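Local structure of aminopeptidase-like protein (Chaetomium thermophilum, 5JM6) at residues Y103-N108 with G351-I356; G109-A114 with A334-E339; D91-K96 with E359-S364; N125-I130 with A383-V388. The protein probably acts as a zinc-dependent aminopeptidase of the M18 family and forms a dodecamer linked to the Cvt pathway of selective autophagy. All blocks are in the same frame, centred on the assembly; numbering follows the deposited sequence.

In the fold
From the N terminus the chain first gives the loop of contact 3 (91-96). The antiparallel strands of contacts 1 (103-108) and 2 (109-114) follow, then the strand of contact 4 (125-130). Far along the sequence the partners of contacts 2, 1 and 3 return in mirrored order. Segment 334-339 closes contact 2, 351-356 closes contact 1, and 359-364 closes contact 3. Contact 2 is therefore nested inside contact 1, and contact 1 inside contact 3. Segment 383-388 closes contact 4 last, so contact 4 crosses the other three. Contacts 2 and 4 join strands of one mixed sheet. Contacts 1 and 3 fasten helix 353-368 to a strand of that sheet and to a loop beside it.

Contact 1 (Y103-N108 with G351-I356); sequences YFTTRN and GNFLPI
Arg107 lays its side chain across one face of the Phe353 ring. The two side chains slide past each other in opposite directions. Arg107 CB lies over the face, shifted toward the rim, 4.0 Å from the Phe353 centroid and 15° off the ring normal. This is a CH-pi contact. Further out the arginine chain bends at chi3, and the guanidinium turns one face to Phe353 CD1, which lies toward its rim. Arg107 NE is 3.3 Å from Phe353 CD1. The two planes are 40° apart, so the charged group is tilted and not laid flat on the ring. Phe353 holds its CG anti to the backbone N (chi1 -167°), which carries the ring toward Thr105 and Arg107.

Other groups meet the rims. Thr105 O lies at the ring edge, 3.9 Å from Phe353 CZ. Asn352 CB lies in the guanidinium plane near NH1. Ile356 CG2 lies near that plane, 3.8 Å from Arg107 NH2. The polar ends are held from outside the two segments, where Arg107 NH1 donates to Arg346 O and Thr105 OG1 is bonded to Leu87 O.

Phe353 also packs on Ile113 and Phe336 of the neighbouring strands. Arg107 packs on Gly471 and Ile356 on Leu378, both of the second subunit. The contact is typical of an alpha/beta fold, in which a helix packs on a central sheet, here in the M18 peptidase domain close to a subunit interface.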
loop_
_atom_site.group_PDB
_atom_site.type_symbol
_atom_site.label_atom_id
_atom_site.label_comp_id
_atom_site.label_asym_id
_atom_site.label_seq_id
_atom_site.Cartn_x
_atom_site.Cartn_y
_atom_site.Cartn_z
ATOM N N TYR A 103 -41.218 -33.547 -38.739
ATOM C CA TYR A 103 -41.150 -32.163 -39.197
ATOM C C TYR A 103 -39.977 -31.383 -38.604
ATOM O O TYR A 103 -39.323 -31.842 -37.667
ATOM C CB TYR A 103 -42.463 -31.445 -38.866
ATOM C CG TYR A 103 -43.694 -32.212 -39.294
ATOM C CD1 TYR A 103 -44.186 -32.109 -40.589
ATOM C CD2 TYR A 103 -44.356 -33.052 -38.407
ATOM C CE1 TYR A 103 -45.306 -32.815 -40.986
ATOM C CE2 TYR A 103 -45.476 -33.763 -38.795
ATOM C CZ TYR A 103 -45.947 -33.641 -40.085
ATOM O OH TYR A 103 -47.064 -34.346 -40.473
ATOM N N PHE A 104 -39.706 -30.213 -39.177
ATOM C CA PHE A 104 -38.770 -29.264 -38.582
ATOM C C PHE A 104 -39.081 -27.833 -39.010
ATOM O O PHE A 104 -39.726 -27.604 -40.034
ATOM C CB PHE A 104 -37.320 -29.611 -38.937
ATOM C CG PHE A 104 -36.949 -29.340 -40.372
ATOM C CD1 PHE A 104 -37.134 -30.309 -41.344
ATOM C CD2 PHE A 104 -36.391 -28.124 -40.745
ATOM C CE1 PHE A 104 -36.785 -30.068 -42.661
ATOM C CE2 PHE A 104 -36.042 -27.877 -42.061
ATOM C CZ PHE A 104 -36.235 -28.852 -43.018
ATOM N N THR A 105 -38.612 -26.875 -38.218
ATOM C CA THR A 105 -38.785 -25.462 -38.534
ATOM C C THR A 105 -37.508 -24.693 -38.198
ATOM O O THR A 105 -36.730 -25.093 -37.331
ATOM C CB THR A 105 -40.013 -24.872 -37.796
ATOM O OG1 THR A 105 -41.200 -25.492 -38.303
ATOM C CG2 THR A 105 -40.139 -23.363 -37.999
ATOM N N THR A 106 -37.309 -23.595 -38.916
ATOM C CA THR A 106 -36.083 -22.822 -38.894
ATOM C C THR A 106 -36.372 -21.360 -38.563
ATOM O O THR A 106 -37.426 -20.833 -38.922
ATOM C CB THR A 106 -35.374 -22.941 -40.260
ATOM O OG1 THR A 106 -34.654 -24.179 -40.310
ATOM C CG2 THR A 106 -34.421 -21.784 -40.520
ATOM N N ARG A 107 -35.451 -20.720 -37.849
ATOM C CA ARG A 107 -35.524 -19.286 -37.621
ATOM C C ARG A 107 -34.143 -18.666 -37.835
ATOM O O ARG A 107 -33.172 -19.062 -37.188
ATOM C CB ARG A 107 -36.055 -18.991 -36.217
ATOM C CG ARG A 107 -36.516 -17.560 -36.013
ATOM C CD ARG A 107 -37.179 -17.375 -34.656
ATOM N NE ARG A 107 -38.571 -17.816 -34.652
ATOM C CZ ARG A 107 -39.441 -17.540 -33.684
ATOM N NH1 ARG A 107 -39.067 -16.820 -32.637
ATOM N NH2 ARG A 107 -40.688 -17.984 -33.766
ATOM N N ASN A 108 -34.066 -17.725 -38.776
ATOM C CA ASN A 108 -32.838 -16.998 -39.122
ATOM C C ASN A 108 -31.715 -17.924 -39.612
ATOM O O ASN A 108 -30.556 -17.525 -39.724
ATOM C CB ASN A 108 -32.390 -16.177 -37.894
ATOM C CG ASN A 108 -31.091 -15.417 -38.110
ATOM O OD1 ASN A 108 -31.037 -14.455 -38.874
ATOM N ND2 ASN A 108 -30.036 -15.844 -37.421
ATOM N N GLY A 351 -36.729 -16.738 -25.917
ATOM C CA GLY A 351 -37.610 -16.178 -26.934
ATOM C C GLY A 351 -38.813 -17.033 -27.336
ATOM O O GLY A 351 -38.946 -18.186 -26.920
ATOM N N ASN A 352 -39.672 -16.449 -28.170
ATOM C CA ASN A 352 -40.930 -17.038 -28.648
ATOM C C ASN A 352 -40.825 -18.436 -29.258
ATOM O O ASN A 352 -41.783 -19.209 -29.217
ATOM C CB ASN A 352 -41.538 -16.100 -29.703
ATOM C CG ASN A 352 -43.056 -16.074 -29.681
ATOM O OD1 ASN A 352 -43.698 -16.776 -28.901
ATOM N ND2 ASN A 352 -43.638 -15.247 -30.544
ATOM N N PHE A 353 -39.654 -18.751 -29.804
ATOM C CA PHE A 353 -39.519 -19.801 -30.812
ATOM C C PHE A 353 -40.134 -21.155 -30.441
ATOM O O PHE A 353 -41.004 -21.649 -31.156
ATOM C CB PHE A 353 -38.038 -19.996 -31.148
ATOM C CG PHE A 353 -37.800 -20.819 -32.382
ATOM C CD1 PHE A 353 -38.759 -20.892 -33.377
ATOM C CD2 PHE A 353 -36.619 -21.525 -32.543
ATOM C CE1 PHE A 353 -38.548 -21.649 -34.511
ATOM C CE2 PHE A 353 -36.400 -22.286 -33.677
ATOM C CZ PHE A 353 -37.368 -22.348 -34.662
ATOM N N LEU A 354 -39.694 -21.760 -29.341
ATOM C CA LEU A 354 -40.217 -23.080 -28.978
ATOM C C LEU A 354 -41.671 -23.063 -28.470
ATOM O O LEU A 354 -42.454 -23.928 -28.861
ATOM C CB LEU A 354 -39.310 -23.766 -27.951
ATOM C CG LEU A 354 -39.795 -25.153 -27.512
ATOM C CD1 LEU A 354 -39.776 -26.140 -28.676
ATOM C CD2 LEU A 354 -38.978 -25.683 -26.343
ATOM N N PRO A 355 -42.036 -22.112 -27.584
ATOM C CA PRO A 355 -43.446 -22.113 -27.172
ATOM C C PRO A 355 -44.449 -21.892 -28.308
ATOM O O PRO A 355 -45.424 -22.638 -28.381
ATOM C CB PRO A 355 -43.509 -20.959 -26.168
ATOM C CG PRO A 355 -42.157 -20.933 -25.572
ATOM C CD PRO A 355 -41.229 -21.231 -26.719
ATOM N N ILE A 356 -44.220 -20.913 -29.180
ATOM C CA ILE A 356 -45.192 -20.635 -30.236
ATOM C C ILE A 356 -45.252 -21.793 -31.235
ATOM O O ILE A 356 -46.315 -22.094 -31.781
ATOM C CB ILE A 356 -44.889 -19.301 -30.972
ATOM C CG1 ILE A 356 -46.074 -18.903 -31.856
ATOM C CG2 ILE A 356 -43.610 -19.389 -31.794
ATOM C CD1 ILE A 356 -46.039 -17.464 -32.316
#

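Contact 2 (G109-A114 with A334-E339); sequences GSSIIA and ALFDDE
Ser110 OG is placed between its backbone N and carbonyl carbon (chi1 59°), while Asp337 swings CG anti to its own N (chi1 -177°). These torsions bring Ser110 OG to 3.3 Å from Asp337 OD2, where it donates a weak hydrogen bond. The segments belong to neighbouring antiparallel strands of the mixed sheet in the M18 domain. Ser110 and Ser111 form a classic beta bulge opposite Arg107 on the adjoining strand.

The bulge leads into a hydrogen-bonded pair, Ile112 with Leu335. Ile112 N donates to Leu335 O at 3.0 Å, and Leu335 N donates back to Ile112 O at 2.8 Å. Their side chains lie side by side and point the same way, with Ile112 CG2 4.0 Å from Leu335 CB. Ile113 and Ala334 form the next, non-hydrogen-bonded pair, with Ile113 CG1 3.9 Å from Ala334 CB. Helix 353-368 covers their face, while on the other Ile112 meets Leu79 and Leu335 meets Ser311.

Ser110 OG also bonds Asn108 ND2, and Ser111 OG bonds Gln347 O. A leucine in place of Asp337 would probably cost Ser110 OG its weak carboxylate acceptor. Beyond Asp337 the chain reaches Glu339, seen to bind zinc in this protein, though it binds none in this chain.

Leu335 O takes a second, weaker approach besides the amide, a CA-H...O contact from Ser111 CA at 3.5 Å.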
loop_
_atom_site.group_PDB
_atom_site.type_symbol
_atom_site.label_atom_id
_atom_site.label_comp_id
_atom_site.label_asym_id
_atom_site.label_seq_id
_atom_site.Cartn_x
_atom_site.Cartn_y
_atom_site.Cartn_z
ATOM N N GLY A 109 -32.070 -19.148 -39.986
ATOM C CA GLY A 109 -31.082 -20.101 -40.461
ATOM C C GLY A 109 -30.068 -20.494 -39.396
ATOM O O GLY A 109 -29.112 -21.209 -39.689
ATOM N N SER A 110 -30.194 -19.911 -38.205
ATOM C CA SER A 110 -29.391 -20.287 -37.041
ATOM C C SER A 110 -30.115 -21.021 -35.897
ATOM O O SER A 110 -29.481 -21.405 -34.915
ATOM C CB SER A 110 -28.710 -19.039 -36.487
ATOM O OG SER A 110 -29.666 -18.070 -36.109
ATOM N N SER A 111 -31.431 -21.184 -36.001
ATOM C CA SER A 111 -32.201 -21.890 -34.974
ATOM C C SER A 111 -33.097 -22.924 -35.626
ATOM O O SER A 111 -33.705 -22.656 -36.660
ATOM C CB SER A 111 -33.045 -20.924 -34.139
ATOM O OG SER A 111 -32.344 -20.489 -32.989
ATOM N N ILE A 112 -33.181 -24.105 -35.029
ATOM C CA ILE A 112 -33.978 -25.165 -35.623
ATOM C C ILE A 112 -34.658 -26.038 -34.571
ATOM O O ILE A 112 -34.077 -26.364 -33.533
ATOM C CB ILE A 112 -33.113 -26.039 -36.565
ATOM C CG1 ILE A 112 -33.969 -27.095 -37.267
ATOM C CG2 ILE A 112 -31.949 -26.675 -35.814
ATOM C CD1 ILE A 112 -33.218 -27.877 -38.311
ATOM N N ILE A 113 -35.909 -26.390 -34.850
ATOM C CA ILE A 113 -36.693 -27.277 -34.003
ATOM C C ILE A 113 -37.208 -28.438 -34.841
ATOM O O ILE A 113 -37.944 -28.229 -35.800
ATOM C CB ILE A 113 -37.883 -26.544 -33.357
ATOM C CG1 ILE A 113 -37.390 -25.448 -32.412
ATOM C CG2 ILE A 113 -38.789 -27.525 -32.625
ATOM C CD1 ILE A 113 -38.487 -24.530 -31.930
ATOM N N ALA A 114 -36.814 -29.655 -34.480
ATOM C CA ALA A 114 -37.257 -30.847 -35.195
ATOM C C ALA A 114 -38.038 -31.763 -34.264
ATOM O O ALA A 114 -37.696 -31.897 -33.088
ATOM C CB ALA A 114 -36.069 -31.583 -35.791
ATOM N N ALA A 334 -34.858 -28.999 -29.772
ATOM C CA ALA A 334 -34.775 -27.578 -30.083
ATOM C C ALA A 334 -33.343 -27.082 -29.934
ATOM O O ALA A 334 -32.785 -27.099 -28.838
ATOM C CB ALA A 334 -35.711 -26.782 -29.185
ATOM N N LEU A 335 -32.750 -26.649 -31.041
ATOM C CA LEU A 335 -31.398 -26.109 -31.017
ATOM C C LEU A 335 -31.441 -24.604 -31.242
ATOM O O LEU A 335 -31.911 -24.134 -32.278
ATOM C CB LEU A 335 -30.522 -26.791 -32.071
ATOM C CG LEU A 335 -30.433 -28.316 -31.965
ATOM C CD1 LEU A 335 -29.463 -28.882 -32.989
ATOM C CD2 LEU A 335 -30.042 -28.735 -30.556
ATOM N N PHE A 336 -30.911 -23.857 -30.279
ATOM C CA PHE A 336 -31.049 -22.406 -30.251
ATOM C C PHE A 336 -29.725 -21.712 -30.504
ATOM O O PHE A 336 -28.653 -22.295 -30.360
ATOM C CB PHE A 336 -31.601 -21.920 -28.908
ATOM C CG PHE A 336 -32.960 -22.444 -28.576
ATOM C CD1 PHE A 336 -34.097 -21.844 -29.089
ATOM C CD2 PHE A 336 -33.103 -23.529 -27.731
ATOM C CE1 PHE A 336 -35.351 -22.326 -28.776
ATOM C CE2 PHE A 336 -34.352 -24.015 -27.412
ATOM C CZ PHE A 336 -35.478 -23.413 -27.936
ATOM N N ASP A 337 -29.827 -20.456 -30.910
ATOM C CA ASP A 337 -28.682 -19.587 -31.103
ATOM C C ASP A 337 -28.601 -18.608 -29.930
ATOM O O ASP A 337 -29.611 -18.343 -29.273
ATOM C CB ASP A 337 -28.795 -18.844 -32.438
ATOM C CG ASP A 337 -27.591 -17.968 -32.735
ATOM O OD1 ASP A 337 -26.573 -18.068 -32.018
ATOM O OD2 ASP A 337 -27.666 -17.176 -33.697
ATOM N N ASP A 338 -27.388 -18.133 -29.647
ATOM C CA ASP A 338 -27.130 -17.045 -28.691
ATOM C C ASP A 338 -27.317 -17.334 -27.197
ATOM O O ASP A 338 -27.842 -16.488 -26.480
ATOM C CB ASP A 338 -28.019 -15.838 -29.030
ATOM C CG ASP A 338 -27.834 -15.354 -30.449
ATOM O OD1 ASP A 338 -26.694 -15.375 -30.949
ATOM O OD2 ASP A 338 -28.840 -14.959 -31.069
ATOM N N GLU A 339 -26.895 -18.501 -26.718
ATOM C CA GLU A 339 -27.013 -18.798 -25.286
ATOM C C GLU A 339 -25.898 -18.163 -24.461
ATOM O O GLU A 339 -26.068 -17.875 -23.273
ATOM C CB GLU A 339 -27.038 -20.309 -25.055
ATOM C CG GLU A 339 -27.100 -20.745 -23.593
ATOM C CD GLU A 339 -25.724 -20.921 -22.971
ATOM O OE1 GLU A 339 -25.580 -20.682 -21.755
ATOM O OE2 GLU A 339 -24.784 -21.296 -23.703
#

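Contact 3 (D91-K96 with E359-S364); sequences DSWTGK and ERILES
Arg360 NH1 is gripped by a carbonyl and a water. It donates to Asp91 O at 3.1 Å, in the guanidinium plane but with a bent N-H...O angle of 139°. It also donates to the water, 3.2 Å from NH1, and Trp93 N donates to the same water. Arg360 NH2 adds a bond to Ala89 O.

The arginine chain crosses Trp93 at about a right angle. Its guanidinium stacks on one face of the indole, with centres 4.2 Å apart and planes at 24°. This is also a cation-pi contact. Arg360 CD makes a CH-pi contact, 3.8 Å from the centroid of the six-membered ring. The indole NE1 is hydrogen-bonded to Pro88 O. Replacing Trp93 by a serine would probably open a gap against Arg360 CB and CD and cost the guanidinium its aromatic support.

Ser364 holds OG anti to its backbone N (chi1 -179°) and donates to Trp93 O at 3.0 Å, from above the carbonyl plane. On the helix, Arg360 also packs on Gly376 of the second subunit. The contact is a cation-pi stack with side-chain-to-backbone bonds, pinning the loop between strands 85-86 and 102-107 to helix 353-368, away from the zinc site.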
loop_
_atom_site.group_PDB
_atom_site.type_symbol
_atom_site.label_atom_id
_atom_site.label_comp_id
_atom_site.label_asym_id
_atom_site.label_seq_id
_atom_site.Cartn_x
_atom_site.Cartn_y
_atom_site.Cartn_z
ATOM N N ASP A 91 -46.370 -19.928 -43.664
ATOM C CA ASP A 91 -47.499 -20.763 -44.077
ATOM C C ASP A 91 -48.357 -21.235 -42.903
ATOM O O ASP A 91 -47.888 -21.314 -41.767
ATOM C CB ASP A 91 -47.007 -21.972 -44.870
ATOM C CG ASP A 91 -46.143 -21.581 -46.051
ATOM O OD1 ASP A 91 -45.440 -22.463 -46.584
ATOM O OD2 ASP A 91 -46.157 -20.392 -46.436
ATOM N N SER A 92 -49.616 -21.548 -43.189
ATOM C CA SER A 92 -50.503 -22.142 -42.193
ATOM C C SER A 92 -50.249 -23.644 -42.084
ATOM O O SER A 92 -50.174 -24.340 -43.097
ATOM C CB SER A 92 -51.965 -21.872 -42.553
ATOM O OG SER A 92 -52.842 -22.455 -41.606
ATOM N N TRP A 93 -50.080 -24.140 -40.858
ATOM C CA TRP A 93 -49.886 -25.573 -40.647
ATOM C C TRP A 93 -51.157 -26.304 -40.243
ATOM O O TRP A 93 -51.158 -27.531 -40.163
ATOM C CB TRP A 93 -48.846 -25.840 -39.555
ATOM C CG TRP A 93 -47.582 -25.057 -39.640
ATOM C CD1 TRP A 93 -47.116 -24.349 -40.708
ATOM C CD2 TRP A 93 -46.615 -24.897 -38.596
ATOM N NE1 TRP A 93 -45.917 -23.758 -40.393
ATOM C CE2 TRP A 93 -45.587 -24.080 -39.102
ATOM C CE3 TRP A 93 -46.518 -25.368 -37.283
ATOM C CZ2 TRP A 93 -44.476 -23.723 -38.342
ATOM C CZ3 TRP A 93 -45.414 -25.012 -36.529
ATOM C CH2 TRP A 93 -44.409 -24.197 -37.060
ATOM N N THR A 94 -52.237 -25.566 -40.000
ATOM C CA THR A 94 -53.376 -26.134 -39.278
ATOM C C THR A 94 -54.020 -27.309 -40.011
ATOM O O THR A 94 -54.782 -28.069 -39.415
ATOM C CB THR A 94 -54.453 -25.069 -38.980
ATOM O OG1 THR A 94 -54.709 -24.294 -40.157
ATOM C CG2 THR A 94 -53.992 -24.144 -37.861
ATOM N N GLY A 95 -53.742 -27.447 -41.303
ATOM C CA GLY A 95 -54.101 -28.664 -42.005
ATOM C C GLY A 95 -53.160 -29.847 -41.810
ATOM O O GLY A 95 -53.587 -30.925 -41.395
ATOM N N LYS A 96 -51.865 -29.604 -42.023
ATOM C CA LYS A 96 -50.880 -30.636 -42.397
ATOM C C LYS A 96 -50.469 -31.736 -41.439
ATOM O O LYS A 96 -49.902 -32.739 -41.872
ATOM C CB LYS A 96 -49.546 -29.996 -42.742
ATOM C CG LYS A 96 -49.510 -28.756 -43.547
ATOM C CD LYS A 96 -48.087 -28.728 -44.070
ATOM C CE LYS A 96 -47.454 -27.372 -44.019
ATOM N NZ LYS A 96 -47.614 -26.776 -45.352
ATOM N N GLU A 359 -47.413 -24.468 -29.604
ATOM C CA GLU A 359 -48.817 -24.074 -29.662
ATOM C C GLU A 359 -49.384 -24.298 -31.061
ATOM O O GLU A 359 -50.494 -24.807 -31.213
ATOM C CB GLU A 359 -48.988 -22.613 -29.238
ATOM C CG GLU A 359 -48.592 -22.351 -27.791
ATOM C CD GLU A 359 -48.854 -20.923 -27.351
ATOM O OE1 GLU A 359 -49.608 -20.209 -28.046
ATOM O OE2 GLU A 359 -48.306 -20.515 -26.305
ATOM N N ARG A 360 -48.609 -23.932 -32.078
ATOM C CA ARG A 360 -49.011 -24.151 -33.462
ATOM C C ARG A 360 -49.272 -25.620 -33.770
ATOM O O ARG A 360 -50.264 -25.958 -34.417
ATOM C CB ARG A 360 -47.942 -23.634 -34.414
ATOM C CG ARG A 360 -47.958 -22.156 -34.677
ATOM C CD ARG A 360 -47.768 -21.987 -36.161
ATOM N NE ARG A 360 -46.869 -20.902 -36.521
ATOM C CZ ARG A 360 -46.646 -20.529 -37.775
ATOM N NH1 ARG A 360 -47.269 -21.154 -38.766
ATOM N NH2 ARG A 360 -45.809 -19.536 -38.041
ATOM N N ILE A 361 -48.367 -26.486 -33.322
ATOM C CA ILE A 361 -48.520 -27.920 -33.528
ATOM C C ILE A 361 -49.807 -28.409 -32.883
ATOM O O ILE A 361 -50.604 -29.108 -33.508
ATOM C CB ILE A 361 -47.335 -28.714 -32.947
ATOM C CG1 ILE A 361 -46.018 -28.267 -33.582
ATOM C CG2 ILE A 361 -47.539 -30.204 -33.162
ATOM C CD1 ILE A 361 -44.794 -28.757 -32.837
ATOM N N LEU A 362 -50.010 -28.024 -31.628
ATOM C CA LEU A 362 -51.179 -28.465 -30.884
ATOM C C LEU A 362 -52.473 -27.941 -31.504
ATOM O O LEU A 362 -53.431 -28.695 -31.668
ATOM C CB LEU A 362 -51.073 -28.029 -29.425
ATOM C CG LEU A 362 -52.273 -28.388 -28.553
ATOM C CD1 LEU A 362 -52.552 -29.881 -28.619
ATOM C CD2 LEU A 362 -52.016 -27.951 -27.126
ATOM N N GLU A 363 -52.499 -26.659 -31.857
ATOM C CA GLU A 363 -53.681 -26.086 -32.494
ATOM C C GLU A 363 -53.976 -26.768 -33.823
ATOM O O GLU A 363 -55.135 -26.912 -34.214
ATOM C CB GLU A 363 -53.512 -24.585 -32.711
ATOM C CG GLU A 363 -54.674 -23.954 -33.451
ATOM C CD GLU A 363 -54.258 -22.750 -34.256
ATOM O OE1 GLU A 363 -53.203 -22.825 -34.918
ATOM O OE2 GLU A 363 -54.983 -21.735 -34.228
ATOM N N SER A 364 -52.923 -27.190 -34.515
ATOM C CA SER A 364 -53.085 -27.916 -35.767
ATOM C C SER A 364 -53.834 -29.226 -35.536
ATOM O O SER A 364 -54.813 -29.514 -36.221
ATOM C CB SER A 364 -51.727 -28.185 -36.416
ATOM O OG SER A 364 -51.879 -28.881 -37.640
HETATM O O HOH W 1 -50.040 -22.769 -38.374
#

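Contact 4 (N125-I130 with A383-V388); sequences NGIAMI and ARSFLV
The Phe386 ring leads away from Ala128, its partner on strand 127-133, and has Val388 CG2 at its edge, in plane. Trp510 of helix 495-514 meets the ring with planes at about 40°, and Ile435 and Leu436 of helix 430-443 also touch it. The segments are parallel neighbours in the mixed sheet of the M18 domain, with the axes of 127-130 and 386-388 14° apart.

Three backbone bonds join them. Phe386 N donates to Ile127 O, Met129 N to Phe386 O, and Val388 N to Met129 O, the last at 2.8 Å. One step earlier a side chain takes over. Ile127 N donates to Ser385 OG at 2.7 Å, and Ser385 OG is also bonded to Thr381 O. The hydroxyl extends the pairing back before the start of strand 386-394.

Ala128, Ile130, Phe386 and Val388 share one face. Met129 and Leu387 share the other, where helix 353-368 covers Met129 through Leu354 and Ile358. The Met129 and Leu387 side chains cross at about a right angle. Met129 sets CG between its backbone N and carbonyl carbon (chi1 46°), and this brings its chain over the neighbouring strand. There its methyl, CE, reaches Ser385 CB at 3.9 Å.

Strand 127-133 ends at the zinc ligand His133, and strand 386-394 carries the ligand Asp391. Between the segments, the closest side-chain carbons are Met129 CG and Leu387 CD1, 3.6 Å apart.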
loop_
_atom_site.group_PDB
_atom_site.type_symbol
_atom_site.label_atom_id
_atom_site.label_comp_id
_atom_site.label_asym_id
_atom_site.label_seq_id
_atom_site.Cartn_x
_atom_site.Cartn_y
_atom_site.Cartn_z
ATOM N N ASN A 125 -51.675 -34.997 -25.171
ATOM C CA ASN A 125 -50.529 -35.854 -24.898
ATOM C C ASN A 125 -49.265 -35.023 -24.731
ATOM O O ASN A 125 -49.142 -33.939 -25.304
ATOM C CB ASN A 125 -50.346 -36.886 -26.012
ATOM C CG ASN A 125 -51.442 -37.934 -26.020
ATOM O OD1 ASN A 125 -52.388 -37.863 -25.237
ATOM N ND2 ASN A 125 -51.321 -38.913 -26.911
ATOM N N GLY A 126 -48.329 -35.538 -23.944
ATOM C CA GLY A 126 -47.152 -34.781 -23.569
ATOM C C GLY A 126 -46.055 -34.763 -24.609
ATOM O O GLY A 126 -46.084 -35.508 -25.587
ATOM N N ILE A 127 -45.079 -33.895 -24.380
ATOM C CA ILE A 127 -43.935 -33.763 -25.262
ATOM C C ILE A 127 -42.664 -34.142 -24.516
ATOM O O ILE A 127 -42.443 -33.702 -23.390
ATOM C CB ILE A 127 -43.809 -32.328 -25.801
ATOM C CG1 ILE A 127 -45.162 -31.849 -26.329
ATOM C CG2 ILE A 127 -42.741 -32.249 -26.880
ATOM C CD1 ILE A 127 -45.362 -30.368 -26.222
ATOM N N ALA A 128 -41.838 -34.972 -25.140
ATOM C CA ALA A 128 -40.511 -35.243 -24.613
ATOM C C ALA A 128 -39.525 -34.405 -25.414
ATOM O O ALA A 128 -39.282 -34.675 -26.590
ATOM C CB ALA A 128 -40.179 -36.725 -24.703
ATOM N N MET A 129 -38.966 -33.379 -24.779
ATOM C CA MET A 129 -38.188 -32.386 -25.509
ATOM C C MET A 129 -36.786 -32.165 -24.947
ATOM O O MET A 129 -36.565 -32.216 -23.736
ATOM C CB MET A 129 -38.947 -31.051 -25.554
ATOM C CG MET A 129 -39.539 -30.598 -24.225
ATOM S SD MET A 129 -40.425 -29.030 -24.372
ATOM C CE MET A 129 -42.058 -29.487 -23.791
ATOM N N ILE A 130 -35.847 -31.930 -25.857
ATOM C CA ILE A 130 -34.471 -31.594 -25.513
ATOM C C ILE A 130 -34.112 -30.239 -26.108
ATOM O O ILE A 130 -34.382 -29.978 -27.281
ATOM C CB ILE A 130 -33.473 -32.649 -26.030
ATOM C CG1 ILE A 130 -33.893 -34.053 -25.594
ATOM C CG2 ILE A 130 -32.059 -32.325 -25.560
ATOM C CD1 ILE A 130 -33.096 -35.156 -26.258
ATOM N N ALA A 383 -48.231 -30.337 -18.749
ATOM C CA ALA A 383 -48.198 -31.134 -17.523
ATOM C C ALA A 383 -47.778 -32.582 -17.772
ATOM O O ALA A 383 -47.345 -33.274 -16.852
ATOM C CB ALA A 383 -49.553 -31.100 -16.833
ATOM N N ARG A 384 -47.932 -33.048 -19.006
ATOM C CA ARG A 384 -47.509 -34.398 -19.364
ATOM C C ARG A 384 -46.127 -34.407 -20.012
ATOM O O ARG A 384 -45.668 -35.441 -20.498
ATOM C CB ARG A 384 -48.538 -35.056 -20.284
ATOM C CG ARG A 384 -49.921 -35.151 -19.660
ATOM C CD ARG A 384 -50.845 -36.064 -20.445
ATOM N NE ARG A 384 -52.182 -35.487 -20.563
ATOM C CZ ARG A 384 -53.209 -35.795 -19.778
ATOM N NH1 ARG A 384 -53.066 -36.689 -18.808
ATOM N NH2 ARG A 384 -54.384 -35.210 -19.966
ATOM N N SER A 385 -45.476 -33.249 -20.041
ATOM C CA SER A 385 -44.202 -33.139 -20.734
ATOM C C SER A 385 -43.003 -33.181 -19.795
ATOM O O SER A 385 -43.145 -33.177 -18.571
ATOM C CB SER A 385 -44.169 -31.844 -21.549
ATOM O OG SER A 385 -45.163 -31.859 -22.558
ATOM N N PHE A 386 -41.817 -33.228 -20.393
ATOM C CA PHE A 386 -40.564 -33.114 -19.665
ATOM C C PHE A 386 -39.521 -32.497 -20.588
ATOM O O PHE A 386 -39.424 -32.872 -21.758
ATOM C CB PHE A 386 -40.109 -34.481 -19.154
ATOM C CG PHE A 386 -38.981 -34.414 -18.168
ATOM C CD1 PHE A 386 -37.669 -34.318 -18.599
ATOM C CD2 PHE A 386 -39.232 -34.453 -16.807
ATOM C CE1 PHE A 386 -36.630 -34.259 -17.696
ATOM C CE2 PHE A 386 -38.195 -34.395 -15.897
ATOM C CZ PHE A 386 -36.892 -34.298 -16.343
ATOM N N LEU A 387 -38.720 -31.581 -20.055
ATOM C CA LEU A 387 -37.714 -30.891 -20.853
ATOM C C LEU A 387 -36.313 -31.161 -20.335
ATOM O O LEU A 387 -35.975 -30.787 -19.214
ATOM C CB LEU A 387 -37.961 -29.381 -20.860
ATOM C CG LEU A 387 -36.792 -28.585 -21.455
ATOM C CD1 LEU A 387 -36.816 -28.625 -22.979
ATOM C CD2 LEU A 387 -36.739 -27.151 -20.934
ATOM N N VAL A 388 -35.492 -31.805 -21.156
ATOM C CA VAL A 388 -34.088 -31.941 -20.819
ATOM C C VAL A 388 -33.327 -30.801 -21.483
ATOM O O VAL A 388 -33.171 -30.766 -22.703
ATOM C CB VAL A 388 -33.517 -33.302 -21.261
ATOM C CG1 VAL A 388 -32.016 -33.348 -21.037
ATOM C CG2 VAL A 388 -34.205 -34.432 -20.508
#